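S-adenosylmethionine tRNA ribosyltransferase (Rhodococcus sp., PDB 2NS0) is of unknown function, but may be a tRNA ribosyltransferase or a nucleic-acid-binding helix-turn-helix protein. Local coordinates at residues Pro45-Ala50 with Arg71-Pro76; Glu60-Gly65 with Pro76-Trp81. One frame throughout, in Å; residues are numbered along the deposited sequence.

Interaction 1 (Pro45-Ala50 with Arg71-Pro76); sequences PVREAA and RSARGP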
ATOM      1  N   PRO A  45       5.006   5.314  -6.961  1.00 18.74           N
ATOM      2  CA  PRO A  45       3.768   5.985  -6.529  1.00 18.60           C
ATOM      3  C   PRO A  45       2.937   5.242  -5.448  1.00 18.06           C
ATOM      4  O   PRO A  45       2.406   5.887  -4.527  1.00 18.30           O
ATOM      5  CB  PRO A  45       2.982   6.135  -7.849  1.00 17.75           C
ATOM      6  CG  PRO A  45       4.039   6.266  -8.875  1.00 17.82           C
ATOM      7  CD  PRO A  45       5.122   5.309  -8.441  1.00 19.01           C
ATOM      8  N   VAL A  46       2.839   3.909  -5.543  1.00 18.79           N
ATOM      9  CA  VAL A  46       2.084   3.120  -4.565  1.00 17.15           C
ATOM     10  C   VAL A  46       2.769   3.154  -3.208  1.00 17.36           C
ATOM     11  O   VAL A  46       2.104   3.269  -2.190  1.00 17.16           O
ATOM     12  CB  VAL A  46       1.867   1.639  -5.010  1.00 17.52           C
ATOM     13  CG1 VAL A  46       1.446   0.827  -3.836  1.00 19.16           C
ATOM     14  CG2 VAL A  46       0.772   1.512  -6.094  1.00 13.86           C
ATOM     15  N   ARG A  47       4.098   3.046  -3.174  1.00 17.62           N
ATOM     16  CA  ARG A  47       4.868   3.241  -1.917  1.00 16.70           C
ATOM     17  C   ARG A  47       4.661   4.600  -1.280  1.00 16.91           C
ATOM     18  O   ARG A  47       4.554   4.697  -0.048  1.00 17.71           O
ATOM     19  CB  ARG A  47       6.360   2.994  -2.124  1.00 17.25           C
ATOM     20  CG  ARG A  47       6.655   1.545  -2.467  1.00 19.38           C
ATOM     21  CD  ARG A  47       8.168   1.275  -2.531  1.00 24.36           C
ATOM     22  NE  ARG A  47       8.485  -0.151  -2.411  1.00 28.81           N
ATOM     23  CZ  ARG A  47       9.241  -0.704  -1.447  1.00 31.33           C
ATOM     24  NH1 ARG A  47       9.792   0.018  -0.464  1.00 33.80           N
ATOM     25  NH2 ARG A  47       9.458  -2.002  -1.452  1.00 29.96           N
ATOM     26  N   GLU A  48       4.589   5.652  -2.091  1.00 16.59           N
ATOM     27  CA  GLU A  48       4.352   6.998  -1.565  1.00 16.76           C
ATOM     28  C   GLU A  48       2.975   7.083  -0.937  1.00 15.90           C
ATOM     29  O   GLU A  48       2.825   7.615   0.155  1.00 16.33           O
ATOM     30  CB  GLU A  48       4.530   8.090  -2.630  1.00 15.49           C
ATOM     31  CG  GLU A  48       5.947   8.250  -3.119  1.00 19.46           C
ATOM     32  CD  GLU A  48       6.856   8.852  -2.076  1.00 23.49           C
ATOM     33  OE1 GLU A  48       6.378   9.628  -1.204  1.00 25.52           O
ATOM     34  OE2 GLU A  48       8.066   8.561  -2.127  1.00 29.36           O
ATOM     35  N   ALA A  49       1.980   6.531  -1.628  1.00 15.92           N
ATOM     36  CA  ALA A  49       0.611   6.471  -1.103  1.00 16.21           C
ATOM     37  C   ALA A  49       0.502   5.727   0.225  1.00 17.06           C
ATOM     38  O   ALA A  49      -0.101   6.253   1.193  1.00 19.14           O
ATOM     39  CB  ALA A  49      -0.349   5.878  -2.155  1.00 14.62           C
ATOM     40  N   ALA A  50       1.042   4.508   0.276  1.00 17.39           N
ATOM     41  CA  ALA A  50       1.145   3.746   1.525  1.00 17.94           C
ATOM     42  C   ALA A  50       1.843   4.594   2.623  1.00 18.36           C
ATOM     43  O   ALA A  50       1.447   4.573   3.777  1.00 18.01           O
ATOM     44  CB  ALA A  50       1.893   2.415   1.257  1.00 18.04           C
ATOM     45  N   ARG A  71       8.702   4.238   2.007  1.00 19.62           N
ATOM     46  CA  ARG A  71       9.486   5.174   1.191  1.00 20.99           C
ATOM     47  C   ARG A  71      10.979   4.894   1.302  1.00 21.23           C
ATOM     48  O   ARG A  71      11.734   5.244   0.395  1.00 22.33           O
ATOM     49  CB  ARG A  71       9.127   6.641   1.527  1.00 20.17           C
ATOM     50  CG  ARG A  71       7.730   7.039   1.019  1.00 23.21           C
ATOM     51  CD  ARG A  71       7.105   8.135   1.867  1.00 23.27           C
ATOM     52  NE  ARG A  71       6.964   7.705   3.268  1.00 26.31           N
ATOM     53  CZ  ARG A  71       6.175   8.305   4.151  1.00 27.57           C
ATOM     54  NH1 ARG A  71       5.446   9.363   3.804  1.00 26.83           N
ATOM     55  NH2 ARG A  71       6.114   7.849   5.385  1.00 27.24           N
ATOM     56  N   SER A  72      11.386   4.241   2.395  1.00 22.03           N
ATOM     57  CA  SER A  72      12.810   3.910   2.705  1.00 21.72           C
ATOM     58  C   SER A  72      13.218   2.461   2.479  1.00 20.92           C
ATOM     59  O   SER A  72      14.377   2.184   2.197  1.00 20.65           O
ATOM     60  CB  SER A  72      13.102   4.193   4.165  1.00 21.06           C
ATOM     61  OG  SER A  72      13.014   5.572   4.378  1.00 27.61           O
ATOM     62  N   ALA A  73      12.260   1.556   2.658  1.00 20.03           N
ATOM     63  CA  ALA A  73      12.461   0.093   2.671  1.00 20.56           C
ATOM     64  C   ALA A  73      12.828  -0.434   1.291  1.00 20.91           C
ATOM     65  O   ALA A  73      12.253  -0.039   0.298  1.00 20.35           O
ATOM     66  CB  ALA A  73      11.182  -0.651   3.197  1.00 20.58           C
ATOM     67  N   ARG A  74      13.794  -1.348   1.268  1.00 21.97           N
ATOM     68  CA  ARG A  74      14.278  -1.988   0.050  1.00 22.44           C
ATOM     69  C   ARG A  74      13.565  -3.325  -0.130  1.00 22.45           C
ATOM     70  O   ARG A  74      13.522  -4.166   0.767  1.00 22.11           O
ATOM     71  CB  ARG A  74      15.808  -2.189   0.121  1.00 22.63           C
ATOM     72  CG  ARG A  74      16.372  -3.110  -0.966  1.00 22.73           C
ATOM     73  CD  ARG A  74      17.848  -3.495  -0.709  1.00 23.41           C
ATOM     74  NE  ARG A  74      18.705  -2.311  -0.579  1.00 26.00           N
ATOM     75  CZ  ARG A  74      19.245  -1.662  -1.616  1.00 27.76           C
ATOM     76  NH1 ARG A  74      19.026  -2.101  -2.862  1.00 26.05           N
ATOM     77  NH2 ARG A  74      20.010  -0.579  -1.412  1.00 22.11           N
ATOM     78  N   GLY A  75      12.984  -3.506  -1.305  1.00 22.72           N
ATOM     79  CA  GLY A  75      12.350  -4.757  -1.638  1.00 22.58           C
ATOM     80  C   GLY A  75      10.971  -4.947  -1.048  1.00 22.68           C
ATOM     81  O   GLY A  75      10.392  -4.002  -0.525  1.00 24.02           O
ATOM     82  N   PRO A  76      10.418  -6.170  -1.190  1.00 22.15           N
ATOM     83  CA  PRO A  76       9.032  -6.495  -0.887  1.00 21.14           C
ATOM     84  C   PRO A  76       8.569  -6.114   0.517  1.00 19.85           C
ATOM     85  O   PRO A  76       9.257  -6.369   1.511  1.00 20.18           O
ATOM     86  CB  PRO A  76       8.963  -8.020  -1.106  1.00 21.61           C
ATOM     87  CG  PRO A  76      10.015  -8.305  -2.116  1.00 22.86           C
ATOM     88  CD  PRO A  76      11.131  -7.339  -1.761  1.00 22.07           C
TER

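Interaction 2 (Glu60-Gly65 with Pro76-Trp81); sequences EVTQKG and PIRIRW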
ATOM      1  N   GLU A  60      -0.336   0.306   8.423  1.00 17.77           N
ATOM      2  CA  GLU A  60       1.091   0.102   8.683  1.00 18.99           C
ATOM      3  C   GLU A  60       1.716  -0.674   7.534  1.00 19.47           C
ATOM      4  O   GLU A  60       1.074  -1.545   6.898  1.00 20.03           O
ATOM      5  CB  GLU A  60       1.325  -0.708   9.967  1.00 19.26           C
ATOM      6  CG  GLU A  60       0.928   0.022  11.234  1.00 21.05           C
ATOM      7  CD  GLU A  60       0.839  -0.893  12.415  1.00 22.28           C
ATOM      8  OE1 GLU A  60       0.210  -1.979  12.292  1.00 26.91           O
ATOM      9  OE2 GLU A  60       1.431  -0.536  13.457  1.00 23.61           O
ATOM     10  N   VAL A  61       2.987  -0.399   7.303  1.00 18.94           N
ATOM     11  CA  VAL A  61       3.723  -1.121   6.286  1.00 19.44           C
ATOM     12  C   VAL A  61       4.740  -1.959   7.066  1.00 20.13           C
ATOM     13  O   VAL A  61       5.357  -1.454   8.038  1.00 20.23           O
ATOM     14  CB  VAL A  61       4.472  -0.128   5.333  1.00 19.42           C
ATOM     15  CG1 VAL A  61       5.407  -0.890   4.377  1.00 20.46           C
ATOM     16  CG2 VAL A  61       3.490   0.831   4.589  1.00 17.47           C
ATOM     17  N   THR A  62       4.896  -3.228   6.672  1.00 20.18           N
ATOM     18  CA  THR A  62       5.839  -4.134   7.318  1.00 20.14           C
ATOM     19  C   THR A  62       6.776  -4.770   6.306  1.00 19.81           C
ATOM     20  O   THR A  62       6.459  -4.910   5.131  1.00 20.43           O
ATOM     21  CB  THR A  62       5.150  -5.271   8.156  1.00 19.66           C
ATOM     22  OG1 THR A  62       4.474  -6.173   7.280  1.00 22.34           O
ATOM     23  CG2 THR A  62       4.137  -4.695   9.207  1.00 22.29           C
ATOM     24  N   GLN A  63       7.948  -5.139   6.788  1.00 19.39           N
ATOM     25  CA  GLN A  63       8.914  -5.892   6.017  1.00 18.81           C
ATOM     26  C   GLN A  63       9.569  -6.878   6.972  1.00 17.97           C
ATOM     27  O   GLN A  63      10.079  -6.506   8.020  1.00 16.31           O
ATOM     28  CB  GLN A  63       9.956  -4.969   5.418  1.00 18.16           C
ATOM     29  CG  GLN A  63      10.790  -5.717   4.434  1.00 21.76           C
ATOM     30  CD  GLN A  63      11.761  -4.825   3.740  1.00 23.23           C
ATOM     31  OE1 GLN A  63      11.622  -4.580   2.548  1.00 28.13           O
ATOM     32  NE2 GLN A  63      12.759  -4.341   4.463  1.00 20.34           N
ATOM     33  N   LYS A  64       9.526  -8.144   6.600  1.00 18.44           N
ATOM     34  CA  LYS A  64       9.973  -9.203   7.458  1.00 18.68           C
ATOM     35  C   LYS A  64       9.401  -9.133   8.876  1.00 18.69           C
ATOM     36  O   LYS A  64      10.103  -9.420   9.856  1.00 18.06           O
ATOM     37  CB  LYS A  64      11.511  -9.239   7.455  1.00 20.01           C
ATOM     38  CG  LYS A  64      12.012  -9.423   6.039  1.00 18.19           C
ATOM     39  CD  LYS A  64      13.436  -9.343   5.946  1.00 18.62           C
ATOM     40  CE  LYS A  64      13.770  -9.330   4.508  1.00 20.11           C
ATOM     41  NZ  LYS A  64      15.200  -9.296   4.397  1.00 24.85           N
ATOM     42  N   GLY A  65       8.121  -8.796   8.966  1.00 18.63           N
ATOM     43  CA  GLY A  65       7.422  -8.724  10.245  1.00 20.11           C
ATOM     44  C   GLY A  65       7.535  -7.397  11.036  1.00 20.52           C
ATOM     45  O   GLY A  65       6.734  -7.149  11.983  1.00 21.67           O
ATOM     46  N   PRO A  76      10.418  -6.170  -1.190  1.00 22.15           N
ATOM     47  CA  PRO A  76       9.032  -6.495  -0.887  1.00 21.14           C
ATOM     48  C   PRO A  76       8.569  -6.114   0.517  1.00 19.85           C
ATOM     49  O   PRO A  76       9.257  -6.369   1.511  1.00 20.18           O
ATOM     50  CB  PRO A  76       8.963  -8.020  -1.106  1.00 21.61           C
ATOM     51  CG  PRO A  76      10.015  -8.305  -2.116  1.00 22.86           C
ATOM     52  CD  PRO A  76      11.131  -7.339  -1.761  1.00 22.07           C
ATOM     53  N   ILE A  77       7.395  -5.504   0.573  1.00 17.20           N
ATOM     54  CA  ILE A  77       6.827  -5.052   1.805  1.00 16.98           C
ATOM     55  C   ILE A  77       5.351  -5.479   1.828  1.00 16.81           C
ATOM     56  O   ILE A  77       4.788  -5.856   0.790  1.00 17.01           O
ATOM     57  CB  ILE A  77       6.922  -3.506   1.952  1.00 16.94           C
ATOM     58  CG1 ILE A  77       6.208  -2.809   0.738  1.00 18.49           C
ATOM     59  CG2 ILE A  77       8.422  -3.072   2.188  1.00 16.37           C
ATOM     60  CD1 ILE A  77       6.006  -1.276   0.775  1.00 16.09           C
ATOM     61  N   ARG A  78       4.745  -5.423   3.010  1.00 17.35           N
ATOM     62  CA  ARG A  78       3.312  -5.739   3.179  1.00 17.42           C
ATOM     63  C   ARG A  78       2.571  -4.498   3.649  1.00 17.34           C
ATOM     64  O   ARG A  78       3.153  -3.672   4.340  1.00 16.20           O
ATOM     65  CB  ARG A  78       3.132  -6.843   4.231  1.00 18.11           C
ATOM     66  CG  ARG A  78       3.819  -8.177   3.922  1.00 17.26           C
ATOM     67  CD  ARG A  78       3.427  -8.717   2.536  1.00 17.40           C
ATOM     68  NE  ARG A  78       1.987  -9.000   2.380  1.00 13.52           N
ATOM     69  CZ  ARG A  78       1.473  -9.500   1.256  1.00 14.47           C
ATOM     70  NH1 ARG A  78       2.263  -9.754   0.228  1.00 15.21           N
ATOM     71  NH2 ARG A  78       0.182  -9.755   1.137  1.00 16.52           N
ATOM     72  N   ILE A  79       1.294  -4.357   3.278  1.00 17.81           N
ATOM     73  CA  ILE A  79       0.461  -3.226   3.776  1.00 17.49           C
ATOM     74  C   ILE A  79      -0.759  -3.759   4.503  1.00 18.02           C
ATOM     75  O   ILE A  79      -1.453  -4.598   3.958  1.00 18.23           O
ATOM     76  CB  ILE A  79      -0.007  -2.277   2.614  1.00 17.52           C
ATOM     77  CG1 ILE A  79       1.187  -1.854   1.736  1.00 18.52           C
ATOM     78  CG2 ILE A  79      -0.761  -1.069   3.145  1.00 17.20           C
ATOM     79  CD1 ILE A  79       0.764  -1.294   0.297  1.00 18.94           C
ATOM     80  N   ARG A  80      -1.003  -3.283   5.728  1.00 17.09           N
ATOM     81  CA  ARG A  80      -2.100  -3.760   6.582  1.00 17.66           C
ATOM     82  C   ARG A  80      -2.795  -2.566   7.249  1.00 17.71           C
ATOM     83  O   ARG A  80      -2.182  -1.498   7.462  1.00 18.07           O
ATOM     84  CB  ARG A  80      -1.570  -4.728   7.690  1.00 16.55           C
ATOM     85  CG  ARG A  80      -0.738  -4.028   8.784  1.00 15.73           C
ATOM     86  CD  ARG A  80       0.146  -5.009   9.522  1.00 19.51           C
ATOM     87  NE  ARG A  80       0.699  -4.422  10.746  1.00 20.27           N
ATOM     88  CZ  ARG A  80       1.513  -5.034  11.606  1.00 21.23           C
ATOM     89  NH1 ARG A  80       1.941  -6.311  11.432  1.00 15.87           N
ATOM     90  NH2 ARG A  80       1.886  -4.348  12.670  1.00 18.25           N
ATOM     91  N   TRP A  81      -4.075  -2.728   7.562  1.00 18.88           N
ATOM     92  CA  TRP A  81      -4.760  -1.798   8.465  1.00 18.55           C
ATOM     93  C   TRP A  81      -4.002  -1.763   9.790  1.00 20.04           C
ATOM     94  O   TRP A  81      -3.564  -2.802  10.307  1.00 19.68           O
ATOM     95  CB  TRP A  81      -6.164  -2.314   8.742  1.00 19.60           C
ATOM     96  CG  TRP A  81      -7.168  -2.214   7.611  1.00 17.44           C
ATOM     97  CD1 TRP A  81      -8.004  -3.208   7.169  1.00 18.04           C
ATOM     98  CD2 TRP A  81      -7.449  -1.056   6.799  1.00 18.06           C
ATOM     99  NE1 TRP A  81      -8.793  -2.739   6.166  1.00 16.88           N
ATOM    100  CE2 TRP A  81      -8.471  -1.423   5.906  1.00 17.15           C
ATOM    101  CE3 TRP A  81      -6.948   0.265   6.767  1.00 15.66           C
ATOM    102  CZ2 TRP A  81      -9.030  -0.513   4.965  1.00 19.93           C
ATOM    103  CZ3 TRP A  81      -7.478   1.161   5.842  1.00 19.68           C
ATOM    104  CH2 TRP A  81      -8.516   0.765   4.941  1.00 18.64           C
TER
HETATM  105  O   HOH W   1       2.545  -7.671   8.562  1.00 18.93           O
HETATM  106  O   HOH W   2       4.282  -7.937  12.079  1.00 19.34           O

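Interaction 1 (Pro45-Ala50 with Arg71-Pro76)
The guanidinium of R47 meets the 71-76 loop with two amino nitrogens, G75 O lying at its edge near the plane and A73 O approaching obliquely. NH2 sits 2.4 Å from G75 O, a hydrogen bond so short that its exact length is doubtful; NH1 makes a weak one to A73 O at 2.6 Å, bent to 118°. NH1 also donates to P70 O, so one side chain gathers three loop carbonyls. The R47 chain, extended from CG to NE, carries this group straight out from the helix. On the next residue of the helix, the carboxylate of E48 faces R71 without pairing with it: the planes are 64° apart, and E48 OE1 lies 3.5 Å from R71 CD, with E48 OE2 3.5 Å from R71 CG. A bend at chi2 (-70°) brings the carboxylate over these methylenes. The R71 guanidinium instead forms salt bridges from NE to D69 and from NH1 to D55. With an alanine in place of R71, both aspartates would probably lose their charged mate and the E48 carboxylate its methylene support. Helix 43-55, the third of the chain, thus anchors the loop before strand 78-81, an arrangement consistent with the wing region of a winged helix-turn-helix domain.

Interaction 2 (Glu60-Gly65 with Pro76-Trp81)
Strands 60-63 and 78-81 run antiparallel, their axes 4.8 Å apart at closest and their directions 143° apart, with E60-R80 and T62-R78 as hydrogen-bonded pairs and V61-I79 as the non-hydrogen-bonded pair between them. This is consistent with the wing sheet of a winged helix-turn-helix fold, in which 59-63 lies between 78-81 and the short strand 66-67, and I79 also pairs through its backbone with I25. E60 and R80 add a salt bridge on one face: R80 NE and NH2 both reach E60 OE1, each at 2.9 Å. They come from the same face of the carboxylate plane and above it, while OE1 lies close to the guanidinium plane. R80 CG stands between its backbone N and carbonyl carbon (chi1 71°), and from there the extended chain runs across to strand 60-63. T62 CG2 lies 3.4 Å above one face of the R80 guanidinium, offset toward its rim. R78, on that same side of the sheet, lays CB 3.4 Å from T62 OG1, then bends away to hydrogen-bond S24 through NE. V61 and I79 point to the other face, where A50 of helix 43-55 touches both; V61 CG1 also meets I77 CD1, just before the strand, at 3.7 Å. Two waters tie R80 NH1 further to 60-65, one shared with T62 OG1 and the other donating to G65 O at 2.6 Å.

In the fold
The two contacts share P76 and lie with centres about 10 Å apart. Interaction 1 is a surface contact joining helix 43-55 to an irregular loop, held by an arginine reaching backbone carbonyls and by carboxylate-methylene packing. Interaction 2 is partly buried and joins strand to strand, so regular backbone bonds do most of the work; its charged pair and waters stay on one face, while the other turns to the helices. Where they meet, A50 CB packs 4.0 Å from I79 CD1, and the charged R47 NH2 passes 3.9 Å from the methyl I77 CG2. Helix 43-55 thus contacts both the loop and the sheet into which it leads.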